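Local coordinates for protein putative NADH dehydrogenase/NAD(P)H nitroreductase (Parabacteroides distasonis, PDB 3M5K) that probably acts as an FMN-dependent oxidoreductase of the nitroreductase family, binding flavin mononucleotide between two subunits, at residues I12-S17 with E156-K161; G38-S43 with S102-L107; I81-D86 with P143-P148. One frame throughout, in Å; residues are numbered along the deposited sequence.

Contact 1. Residues I12-S17 with E156-K161; sequences ILNRKS and ETPKNK. With FMN (flavin mononucleotide), chain C.
Lys-16 lays its methylenes across the base of Glu-156, CD lying 3.5 Å from the Glu-156 CB, while the glutamate carboxylate leads off away from the ammonium group. CG of Lys-16 sits between its backbone N and carbonyl carbon (chi1 69°), and further bends at chi2 and chi3 fold the chain back on itself. NZ therefore reaches the backbone of its own segment, bonding to Asn-14 O at 3.0 Å; its charge is also paired with Glu-110 of helix 94-111. The ring of Pro-158 fills the other half of the contact. Its CB rests on the carbonyl oxygens that close helix 7-14, 3.5 Å from Leu-13 O, and its CG runs alongside the Asn-14 amide, 3.7 Å from OD1. Round Pro-158 and Lys-16 the touches are of carbon on carbon or oxygen, and water supplies polar links: one molecule donates to both Leu-13 O and Lys-159 O, and a second accepts from Lys-159 N beside Arg-15 O and the FMN phosphate. That phosphate draws both segments together. The Arg-15 guanidinium meets it edge-on, NH1 bonding O2P at 2.8 Å in a nearly straight line (167°) and NH2 bonding O1P. Lys-161 NZ grips the same O1P at 2.7 Å, Lys-159 NZ takes O3P, and Ser-17 binds through both N and OG. Arg-15 NH2 and Lys-161 NZ also bond backbone carbonyls of the second subunit, placing this cationic cradle at the dimer interface, as in the FMN phosphate site of the nitroreductase fold.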
loop_
_atom_site.group_PDB
_atom_site.type_symbol
_atom_site.label_atom_id
_atom_site.label_comp_id
_atom_site.label_asym_id
_atom_site.label_seq_id
_atom_site.Cartn_x
_atom_site.Cartn_y
_atom_site.Cartn_z
ATOM N N ILE A 12 7.572 5.477 8.507
ATOM C CA ILE A 12 6.278 4.803 8.532
ATOM C C ILE A 12 5.402 5.320 9.689
ATOM O O ILE A 12 4.218 5.641 9.509
ATOM C CB ILE A 12 6.424 3.248 8.583
ATOM C CG1 ILE A 12 6.985 2.690 7.250
ATOM C CG2 ILE A 12 5.089 2.556 8.987
ATOM C CD1 ILE A 12 7.454 1.263 7.292
ATOM N N LEU A 13 5.972 5.423 10.878
ATOM C CA LEU A 13 5.177 5.822 12.044
ATOM C C LEU A 13 4.885 7.355 12.130
ATOM O O LEU A 13 3.917 7.774 12.764
ATOM C CB LEU A 13 5.831 5.248 13.327
ATOM C CG LEU A 13 5.873 3.715 13.421
ATOM C CD1 LEU A 13 6.827 3.275 14.585
ATOM C CD2 LEU A 13 4.463 3.016 13.535
ATOM N N ASN A 14 5.674 8.167 11.439
ATOM C CA ASN A 14 5.471 9.616 11.409
ATOM C C ASN A 14 4.703 10.163 10.214
ATOM O O ASN A 14 4.331 11.331 10.211
ATOM C CB ASN A 14 6.817 10.317 11.516
ATOM C CG ASN A 14 7.412 10.159 12.902
ATOM O OD1 ASN A 14 6.774 10.492 13.892
ATOM N ND2 ASN A 14 8.600 9.613 12.976
ATOM N N ARG A 15 4.480 9.333 9.194
ATOM C CA ARG A 15 3.684 9.765 8.050
ATOM C C ARG A 15 2.289 10.269 8.506
ATOM O O ARG A 15 1.643 9.659 9.368
ATOM C CB ARG A 15 3.543 8.607 7.039
ATOM C CG ARG A 15 2.795 8.983 5.741
ATOM C CD ARG A 15 1.891 7.808 5.203
ATOM N NE ARG A 15 1.018 7.314 6.256
ATOM C CZ ARG A 15 -0.121 7.884 6.640
ATOM N NH1 ARG A 15 -0.583 8.952 6.004
ATOM N NH2 ARG A 15 -0.804 7.379 7.654
ATOM N N LYS A 16 1.831 11.386 7.940
ATOM C CA LYS A 16 0.456 11.839 8.129
ATOM C C LYS A 16 -0.060 12.491 6.863
ATOM O O LYS A 16 0.719 12.875 6.015
ATOM C CB LYS A 16 0.342 12.831 9.299
ATOM C CG LYS A 16 1.006 14.229 9.057
ATOM C CD LYS A 16 2.291 14.342 9.870
ATOM C CE LYS A 16 3.457 14.212 9.056
ATOM N NZ LYS A 16 4.647 14.309 9.880
ATOM N N SER A 17 -1.382 12.589 6.745
ATOM C CA SER A 17 -2.015 13.260 5.616
ATOM C C SER A 17 -1.782 14.779 5.793
ATOM O O SER A 17 -2.069 15.319 6.857
ATOM C CB SER A 17 -3.495 12.929 5.566
ATOM O OG SER A 17 -3.697 11.593 5.133
ATOM N N GLU A 156 2.893 19.210 11.469
ATOM C CA GLU A 156 1.785 18.278 11.480
ATOM C C GLU A 156 2.241 17.129 12.371
ATOM O O GLU A 156 3.424 16.813 12.421
ATOM C CB GLU A 156 1.527 17.779 10.050
ATOM C CG GLU A 156 1.339 18.879 8.975
ATOM C CD GLU A 156 -0.093 19.388 8.898
ATOM O OE1 GLU A 156 -0.970 18.769 9.547
ATOM O OE2 GLU A 156 -0.340 20.403 8.195
ATOM N N THR A 157 1.292 16.480 13.032
ATOM C CA THR A 157 1.584 15.396 13.960
ATOM C C THR A 157 0.885 14.108 13.498
ATOM O O THR A 157 -0.282 14.141 13.084
ATOM C CB THR A 157 1.119 15.770 15.375
ATOM O OG1 THR A 157 1.486 17.132 15.643
ATOM C CG2 THR A 157 1.729 14.837 16.425
ATOM N N PRO A 158 1.601 12.973 13.533
ATOM C CA PRO A 158 0.986 11.720 13.099
ATOM C C PRO A 158 -0.033 11.196 14.100
ATOM O O PRO A 158 0.009 11.549 15.280
ATOM C CB PRO A 158 2.176 10.764 13.008
ATOM C CG PRO A 158 3.119 11.287 14.049
ATOM C CD PRO A 158 2.993 12.774 13.975
ATOM N N LYS A 159 -0.960 10.377 13.622
ATOM C CA LYS A 159 -1.879 9.674 14.500
ATOM C C LYS A 159 -1.190 8.417 15.003
ATOM O O LYS A 159 -0.404 7.798 14.252
ATOM C CB LYS A 159 -3.184 9.327 13.769
ATOM C CG LYS A 159 -3.870 10.568 13.198
ATOM C CD LYS A 159 -5.064 10.227 12.358
ATOM C CE LYS A 159 -5.697 11.486 11.678
ATOM N NZ LYS A 159 -4.676 12.335 10.969
ATOM N N ASN A 160 -1.449 8.061 16.266
ATOM C CA ASN A 160 -1.016 6.760 16.788
ATOM C C ASN A 160 -2.191 5.814 16.747
ATOM O O ASN A 160 -3.110 5.897 17.561
ATOM C CB ASN A 160 -0.446 6.826 18.212
ATOM C CG ASN A 160 0.050 5.448 18.711
ATOM O OD1 ASN A 160 -0.029 4.437 17.998
ATOM N ND2 ASN A 160 0.575 5.419 19.931
ATOM N N LYS A 161 -2.144 4.900 15.789
ATOM C CA LYS A 161 -3.280 4.044 15.492
ATOM C C LYS A 161 -3.126 2.636 16.114
ATOM O O LYS A 161 -3.968 1.766 15.880
ATOM C CB LYS A 161 -3.424 3.909 13.969
ATOM C CG LYS A 161 -3.560 5.220 13.175
ATOM C CD LYS A 161 -4.166 4.952 11.782
ATOM C CE LYS A 161 -4.127 6.184 10.851
ATOM N NZ LYS A 161 -2.795 6.361 10.267
HETATM N N1 FMN C . -8.349 12.298 2.648
HETATM C C2 FMN C . -9.030 13.357 2.062
HETATM O O2 FMN C . -8.850 14.523 2.435
HETATM N N3 FMN C . -9.918 13.120 1.038
HETATM C C4 FMN C . -10.208 11.856 0.574
HETATM O O4 FMN C . -11.006 11.748 -0.345
HETATM C C4A FMN C . -9.546 10.764 1.162
HETATM N N5 FMN C . -9.818 9.452 0.757
HETATM C C5A FMN C . -8.990 8.435 1.222
HETATM C C6 FMN C . -9.131 7.167 0.664
HETATM C C7 FMN C . -8.306 6.102 1.038
HETATM C C7M FMN C . -8.580 4.778 0.310
HETATM C C8 FMN C . -7.274 6.318 2.018
HETATM C C8M FMN C . -6.307 5.253 2.500
HETATM C C9 FMN C . -7.145 7.577 2.578
HETATM C C9A FMN C . -7.999 8.671 2.195
HETATM N N10 FMN C . -7.902 9.967 2.777
HETATM C C10 FMN C . -8.608 11.013 2.203
HETATM C "C1'" FMN C . -6.945 10.307 3.891
HETATM C "C2'" FMN C . -7.533 9.815 5.223
HETATM O "O2'" FMN C . -8.499 10.734 5.717
HETATM C "C3'" FMN C . -6.421 9.614 6.268
HETATM O "O3'" FMN C . -5.480 8.641 5.840
HETATM C "C4'" FMN C . -6.964 9.289 7.655
HETATM O "O4'" FMN C . -7.736 10.378 8.187
HETATM C "C5'" FMN C . -5.816 8.928 8.597
HETATM O "O5'" FMN C . -4.945 10.032 8.776
HETATM P P FMN C . -3.371 9.989 8.425
HETATM O O1P FMN C . -2.754 8.896 9.287
HETATM O O2P FMN C . -3.150 9.760 6.927
HETATM O O3P FMN C . -2.829 11.349 8.764
HETATM O O HOH W 1 2.215 6.561 14.509
HETATM O O HOH W 2 -0.654 9.762 10.981
#

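Contact 2. Residues G38-S43 with S102-L107; sequences GMAAPS and SQNLLL. With FMN (flavin mononucleotide), chain E.
Asn-104 projects from helix 94-111 over the end of helix 28-39, its CB against Gly-38 and its amide against the turn through Ala-40 and Ala-41. This is a helix-to-turn junction buried in the nitroreductase fold, at the dimer interface. With no side chain at Gly-38, the backbones come close: its CA is 5.0 Å from that of Leu-105, and Asn-104 CB lies 4.0 Å from Gly-38 N. CG of Asn-104 stands beside its own backbone N (chi1 -83°), which carries the amide along the turn. ND2 and Ala-41 N, 3.3 Å apart, are both donors and do not bond each other; Ala-41 N turns to Gly-38 O instead. ND2 has Ala-37 O and a water, 3.1 Å away, as acceptors, and that water also lies within bonding distance of Ala-40 O. OD1 accepts from Gln-103 NE2 of the second subunit, so the two ends of the amide serve different chains. Past the turn the segment reaches an FMN whose phosphate is held by Arg-15, Ser-17 and Lys-161 of the second subunit. Pro-42 CB touches the ribityl O3' at 3.2 Å, and Ser-43 N donates to that O3' at 3.1 Å, with an angle of 158° at the hydrogen.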
loop_
_atom_site.group_PDB
_atom_site.type_symbol
_atom_site.label_atom_id
_atom_site.label_comp_id
_atom_site.label_asym_id
_atom_site.label_seq_id
_atom_site.Cartn_x
_atom_site.Cartn_y
_atom_site.Cartn_z
ATOM N N GLY A 38 6.891 4.698 -6.010
ATOM C CA GLY A 38 5.664 3.985 -6.380
ATOM C C GLY A 38 5.868 2.764 -7.248
ATOM O O GLY A 38 5.284 1.708 -7.014
HETATM N N MSE A 39 6.739 2.915 -8.245
HETATM C CA MSE A 39 7.018 1.862 -9.217
HETATM C C MSE A 39 7.738 0.662 -8.594
HETATM O O MSE A 39 7.716 -0.422 -9.173
HETATM C CB MSE A 39 7.870 2.417 -10.361
HETATM C CG MSE A 39 7.200 3.533 -11.120
HETATM SE SE MSE A 39 8.274 4.297 -12.498
HETATM C CE MSE A 39 6.753 5.046 -13.533
ATOM N N ALA A 40 8.337 0.861 -7.415
ATOM C CA ALA A 40 9.029 -0.220 -6.679
ATOM C C ALA A 40 8.076 -1.161 -5.904
ATOM O O ALA A 40 8.506 -2.138 -5.284
ATOM C CB ALA A 40 10.088 0.354 -5.754
ATOM N N ALA A 41 6.779 -0.878 -5.923
ATOM C CA ALA A 41 5.783 -1.728 -5.246
ATOM C C ALA A 41 5.847 -3.171 -5.709
ATOM O O ALA A 41 6.274 -3.458 -6.848
ATOM C CB ALA A 41 4.355 -1.190 -5.484
ATOM N N PRO A 42 5.371 -4.083 -4.845
ATOM C CA PRO A 42 5.129 -5.441 -5.312
ATOM C C PRO A 42 3.921 -5.424 -6.268
ATOM O O PRO A 42 3.152 -4.466 -6.263
ATOM C CB PRO A 42 4.765 -6.197 -4.038
ATOM C CG PRO A 42 4.153 -5.144 -3.147
ATOM C CD PRO A 42 4.947 -3.893 -3.451
ATOM N N SER A 43 3.738 -6.495 -7.033
ATOM C CA SER A 43 2.718 -6.550 -8.067
ATOM C C SER A 43 2.319 -7.995 -8.313
ATOM O O SER A 43 3.173 -8.852 -8.539
ATOM C CB SER A 43 3.292 -5.921 -9.384
ATOM O OG SER A 43 2.405 -6.076 -10.463
ATOM N N SER A 102 0.885 3.516 -4.131
ATOM C CA SER A 102 0.462 4.746 -3.463
ATOM C C SER A 102 1.140 4.914 -2.112
ATOM O O SER A 102 1.636 6.000 -1.790
ATOM C CB SER A 102 -1.069 4.815 -3.380
ATOM O OG SER A 102 -1.612 4.955 -4.685
ATOM N N GLN A 103 1.138 3.849 -1.297
ATOM C CA GLN A 103 1.772 3.885 0.008
ATOM C C GLN A 103 3.279 4.139 -0.062
ATOM O O GLN A 103 3.791 4.950 0.717
ATOM C CB GLN A 103 1.434 2.600 0.825
ATOM C CG GLN A 103 1.911 2.612 2.310
ATOM C CD GLN A 103 1.379 3.788 3.082
ATOM O OE1 GLN A 103 0.385 4.412 2.677
ATOM N NE2 GLN A 103 2.015 4.100 4.205
ATOM N N ASN A 104 3.980 3.499 -1.011
ATOM C CA ASN A 104 5.397 3.842 -1.255
ATOM C C ASN A 104 5.597 5.346 -1.534
ATOM O O ASN A 104 6.555 5.971 -1.041
ATOM C CB ASN A 104 5.989 3.074 -2.430
ATOM C CG ASN A 104 6.468 1.672 -2.081
ATOM O OD1 ASN A 104 6.395 1.234 -0.931
ATOM N ND2 ASN A 104 6.910 0.938 -3.120
ATOM N N LEU A 105 4.679 5.908 -2.327
ATOM C CA LEU A 105 4.774 7.313 -2.762
ATOM C C LEU A 105 4.606 8.220 -1.545
ATOM O O LEU A 105 5.392 9.162 -1.337
ATOM C CB LEU A 105 3.761 7.621 -3.863
ATOM C CG LEU A 105 3.844 8.985 -4.540
ATOM C CD1 LEU A 105 3.340 8.810 -5.974
ATOM C CD2 LEU A 105 3.089 10.097 -3.773
ATOM N N LEU A 106 3.628 7.918 -0.703
ATOM C CA LEU A 106 3.378 8.724 0.493
ATOM C C LEU A 106 4.560 8.676 1.467
ATOM O O LEU A 106 4.904 9.686 2.107
ATOM C CB LEU A 106 2.096 8.250 1.192
ATOM C CG LEU A 106 0.722 8.433 0.493
ATOM C CD1 LEU A 106 -0.372 7.890 1.419
ATOM C CD2 LEU A 106 0.412 9.912 0.085
ATOM N N LEU A 107 5.178 7.492 1.609
ATOM C CA LEU A 107 6.337 7.346 2.485
ATOM C C LEU A 107 7.535 8.084 1.918
ATOM O O LEU A 107 8.289 8.755 2.664
ATOM C CB LEU A 107 6.649 5.858 2.694
ATOM C CG LEU A 107 5.628 5.041 3.523
ATOM C CD1 LEU A 107 5.998 3.539 3.522
ATOM C CD2 LEU A 107 5.501 5.608 4.987
HETATM N N1 FMN E . 3.921 -13.899 -4.736
HETATM C C2 FMN E . 3.759 -15.263 -4.485
HETATM O O2 FMN E . 4.742 -16.019 -4.407
HETATM N N3 FMN E . 2.503 -15.796 -4.380
HETATM C C4 FMN E . 1.372 -15.014 -4.514
HETATM O O4 FMN E . 0.269 -15.562 -4.397
HETATM C C4A FMN E . 1.531 -13.632 -4.783
HETATM N N5 FMN E . 0.430 -12.790 -5.003
HETATM C C5A FMN E . 0.607 -11.431 -5.016
HETATM C C6 FMN E . -0.515 -10.615 -5.029
HETATM C C7 FMN E . -0.385 -9.235 -4.961
HETATM C C7M FMN E . -1.619 -8.352 -4.974
HETATM C C8 FMN E . 0.888 -8.658 -4.903
HETATM C C8M FMN E . 1.023 -7.150 -4.804
HETATM C C9 FMN E . 2.018 -9.487 -4.890
HETATM C C9A FMN E . 1.896 -10.882 -4.963
HETATM N N10 FMN E . 3.020 -11.733 -5.015
HETATM C C10 FMN E . 2.825 -13.089 -4.873
HETATM C "C1'" FMN E . 4.411 -11.170 -5.108
HETATM C "C2'" FMN E . 4.747 -10.776 -6.569
HETATM O "O2'" FMN E . 4.973 -11.938 -7.375
HETATM C "C3'" FMN E . 5.929 -9.805 -6.596
HETATM O "O3'" FMN E . 5.609 -8.631 -5.881
HETATM C "C4'" FMN E . 6.410 -9.462 -8.007
HETATM O "O4'" FMN E . 6.968 -10.620 -8.600
HETATM C "C5'" FMN E . 7.434 -8.350 -7.986
HETATM O "O5'" FMN E . 8.594 -8.843 -7.306
HETATM P P FMN E . 9.120 -8.116 -6.007
HETATM O O1P FMN E . 9.535 -6.697 -6.326
HETATM O O2P FMN E . 8.049 -8.192 -4.921
HETATM O O3P FMN E . 10.361 -8.955 -5.598
HETATM O O HOH W 3 8.903 -1.382 -2.644
#

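Contact 3. Residues I81-D86 with P143-P148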
loop_
_atom_site.group_PDB
_atom_site.type_symbol
_atom_site.label_atom_id
_atom_site.label_comp_id
_atom_site.label_asym_id
_atom_site.label_seq_id
_atom_site.Cartn_x
_atom_site.Cartn_y
_atom_site.Cartn_z
ATOM N N ILE A 81 -0.200 14.064 -8.063
ATOM C CA ILE A 81 0.023 12.840 -8.794
ATOM C C ILE A 81 -1.219 11.944 -8.706
ATOM O O ILE A 81 -1.734 11.671 -7.616
ATOM C CB ILE A 81 1.251 12.069 -8.260
ATOM C CG1 ILE A 81 2.510 12.951 -8.393
ATOM C CG2 ILE A 81 1.417 10.744 -9.019
ATOM C CD1 ILE A 81 3.754 12.421 -7.644
ATOM N N VAL A 82 -1.680 11.498 -9.862
ATOM C CA VAL A 82 -2.834 10.586 -9.969
ATOM C C VAL A 82 -2.342 9.176 -10.272
ATOM O O VAL A 82 -1.715 8.943 -11.317
ATOM C CB VAL A 82 -3.832 11.088 -11.054
ATOM C CG1 VAL A 82 -5.041 10.143 -11.209
ATOM C CG2 VAL A 82 -4.304 12.554 -10.677
ATOM N N VAL A 83 -2.552 8.260 -9.321
ATOM C CA VAL A 83 -2.180 6.875 -9.515
ATOM C C VAL A 83 -3.353 6.141 -10.150
ATOM O O VAL A 83 -4.453 6.167 -9.619
ATOM C CB VAL A 83 -1.712 6.186 -8.187
ATOM C CG1 VAL A 83 -1.261 4.718 -8.485
ATOM C CG2 VAL A 83 -0.616 7.046 -7.479
ATOM N N CYS A 84 -3.082 5.476 -11.283
ATOM C CA CYS A 84 -4.070 4.752 -12.061
ATOM C C CYS A 84 -3.685 3.285 -12.235
ATOM O O CYS A 84 -2.501 2.941 -12.178
ATOM C CB CYS A 84 -4.212 5.370 -13.453
ATOM S SG CYS A 84 -4.629 7.137 -13.481
ATOM N N GLY A 85 -4.685 2.439 -12.471
ATOM C CA GLY A 85 -4.427 1.063 -12.807
ATOM C C GLY A 85 -4.938 0.720 -14.177
ATOM O O GLY A 85 -5.953 1.273 -14.662
ATOM N N ASP A 86 -4.162 -0.108 -14.862
ATOM C CA ASP A 86 -4.569 -0.616 -16.153
ATOM C C ASP A 86 -5.357 -1.918 -15.939
ATOM O O ASP A 86 -4.808 -2.975 -15.583
ATOM C CB ASP A 86 -3.345 -0.804 -17.070
ATOM C CG ASP A 86 -3.717 -1.265 -18.478
ATOM O OD1 ASP A 86 -4.715 -1.974 -18.632
ATOM O OD2 ASP A 86 -2.973 -0.942 -19.427
ATOM N N PRO A 143 -8.539 5.593 -12.561
ATOM C CA PRO A 143 -7.874 6.364 -11.511
ATOM C C PRO A 143 -8.213 5.905 -10.080
ATOM O O PRO A 143 -9.396 5.817 -9.705
ATOM C CB PRO A 143 -8.367 7.794 -11.755
ATOM C CG PRO A 143 -9.764 7.587 -12.374
ATOM C CD PRO A 143 -9.630 6.372 -13.227
ATOM N N LEU A 144 -7.160 5.581 -9.308
ATOM C CA LEU A 144 -7.339 5.113 -7.939
ATOM C C LEU A 144 -7.544 6.316 -7.010
ATOM O O LEU A 144 -8.388 6.297 -6.121
ATOM C CB LEU A 144 -6.128 4.308 -7.435
ATOM C CG LEU A 144 -6.270 3.791 -5.980
ATOM C CD1 LEU A 144 -7.541 2.888 -5.805
ATOM C CD2 LEU A 144 -4.960 3.023 -5.610
ATOM N N ASN A 145 -6.718 7.327 -7.207
ATOM C CA ASN A 145 -6.636 8.461 -6.267
ATOM C C ASN A 145 -6.074 9.708 -6.925
ATOM O O ASN A 145 -5.554 9.646 -8.023
ATOM C CB ASN A 145 -5.821 8.069 -5.012
ATOM C CG ASN A 145 -4.441 7.510 -5.338
ATOM O OD1 ASN A 145 -3.803 7.911 -6.317
ATOM N ND2 ASN A 145 -3.982 6.548 -4.530
ATOM N N VAL A 146 -6.206 10.846 -6.241
ATOM C CA VAL A 146 -5.407 12.019 -6.526
ATOM C C VAL A 146 -4.585 12.319 -5.296
ATOM O O VAL A 146 -5.112 12.394 -4.172
ATOM C CB VAL A 146 -6.278 13.284 -6.928
ATOM C CG1 VAL A 146 -5.330 14.467 -7.308
ATOM C CG2 VAL A 146 -7.297 12.927 -8.045
ATOM N N ILE A 147 -3.295 12.509 -5.490
ATOM C CA ILE A 147 -2.376 12.764 -4.368
ATOM C C ILE A 147 -1.737 14.151 -4.560
ATOM O O ILE A 147 -0.747 14.291 -5.260
ATOM C CB ILE A 147 -1.251 11.663 -4.227
ATOM C CG1 ILE A 147 -1.892 10.246 -4.148
ATOM C CG2 ILE A 147 -0.349 11.957 -3.024
ATOM C CD1 ILE A 147 -0.903 9.092 -4.046
ATOM N N PRO A 148 -2.336 15.171 -3.930
ATOM C CA PRO A 148 -1.651 16.459 -3.919
ATOM C C PRO A 148 -0.359 16.325 -3.123
ATOM O O PRO A 148 -0.292 15.566 -2.144
ATOM C CB PRO A 148 -2.628 17.404 -3.228
ATOM C CG PRO A 148 -3.907 16.647 -3.044
ATOM C CD PRO A 148 -3.608 15.187 -3.197
#
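Asn-145 reaches with its side chain for the backbone of Val-83 on the neighbouring strand, the two side chains running alongside on the same face of the sheet. From CB, a chi1 of 54° tucks CG back over the main chain, which brings it 4.2 Å from Val-83 CB. At the tip the branches part. OD1 accepts from Val-83 N at 3.3 Å, a long bond nearly along the C=O axis, and also presses on Val-83 CB; ND2 bonds to Ser-102 OG on helix 94-111, and the amide is thus fixed at both ends. Strands 79-86 and 141-150 are the two central strands of the four-stranded antiparallel sheet of this nitroreductase fold; their segments 81-86 and 143-148 run antiparallel, at 170°. A beta bulge interrupts their ladder. Leu-144, in near-helical backbone conformation, is an extra residue between the non-hydrogen-bonded pair Cys-84 with Pro-143 and the hydrogen-bonded pair Ile-81 with Ile-147. Its N still reaches Val-83 O at 2.8 Å, in the carbonyl plane, but where a regular ladder would offer a backbone carbonyl, the Asn-145 side chain serves Val-83 N. Beyond the bulge, Ile-81 and Ile-147 exchange two backbone bonds. On the face of Val-82, its CG2 meets Val-146 CG2 at 4.0 Å and its CG1 lies alongside Pro-143 CB, with helix 125-135 covering this layer. On the face of Val-83, its CG2 touches Ile-147 CD1 at 4.0 Å, and Leu-106 of helix 94-111 packs on that isoleucine.

How the contacts relate
From the N terminus the chain leaves helix 7-14 through residues 12-17, whose partner 156-161 arrives only after the last strand of the four-stranded sheet; contact 1 closes this longest loop, and contacts 2 and 3 nest inside it. Within, contact 2 runs from the end of helix 28-39 to helix 94-111, and contact 3 from strand 79-86 to strand 141-150. These two cross, since 81-86 precedes 102-107 and 143-148 follows it. Helix 94-111 joins all three: Leu-107 packs on Ile-12, Gln-103 and Leu-106 on Arg-15, and Ser-102 and Leu-106 lie on the sheet. Contacts 1 and 3 do not touch, their centres about 22 Å apart.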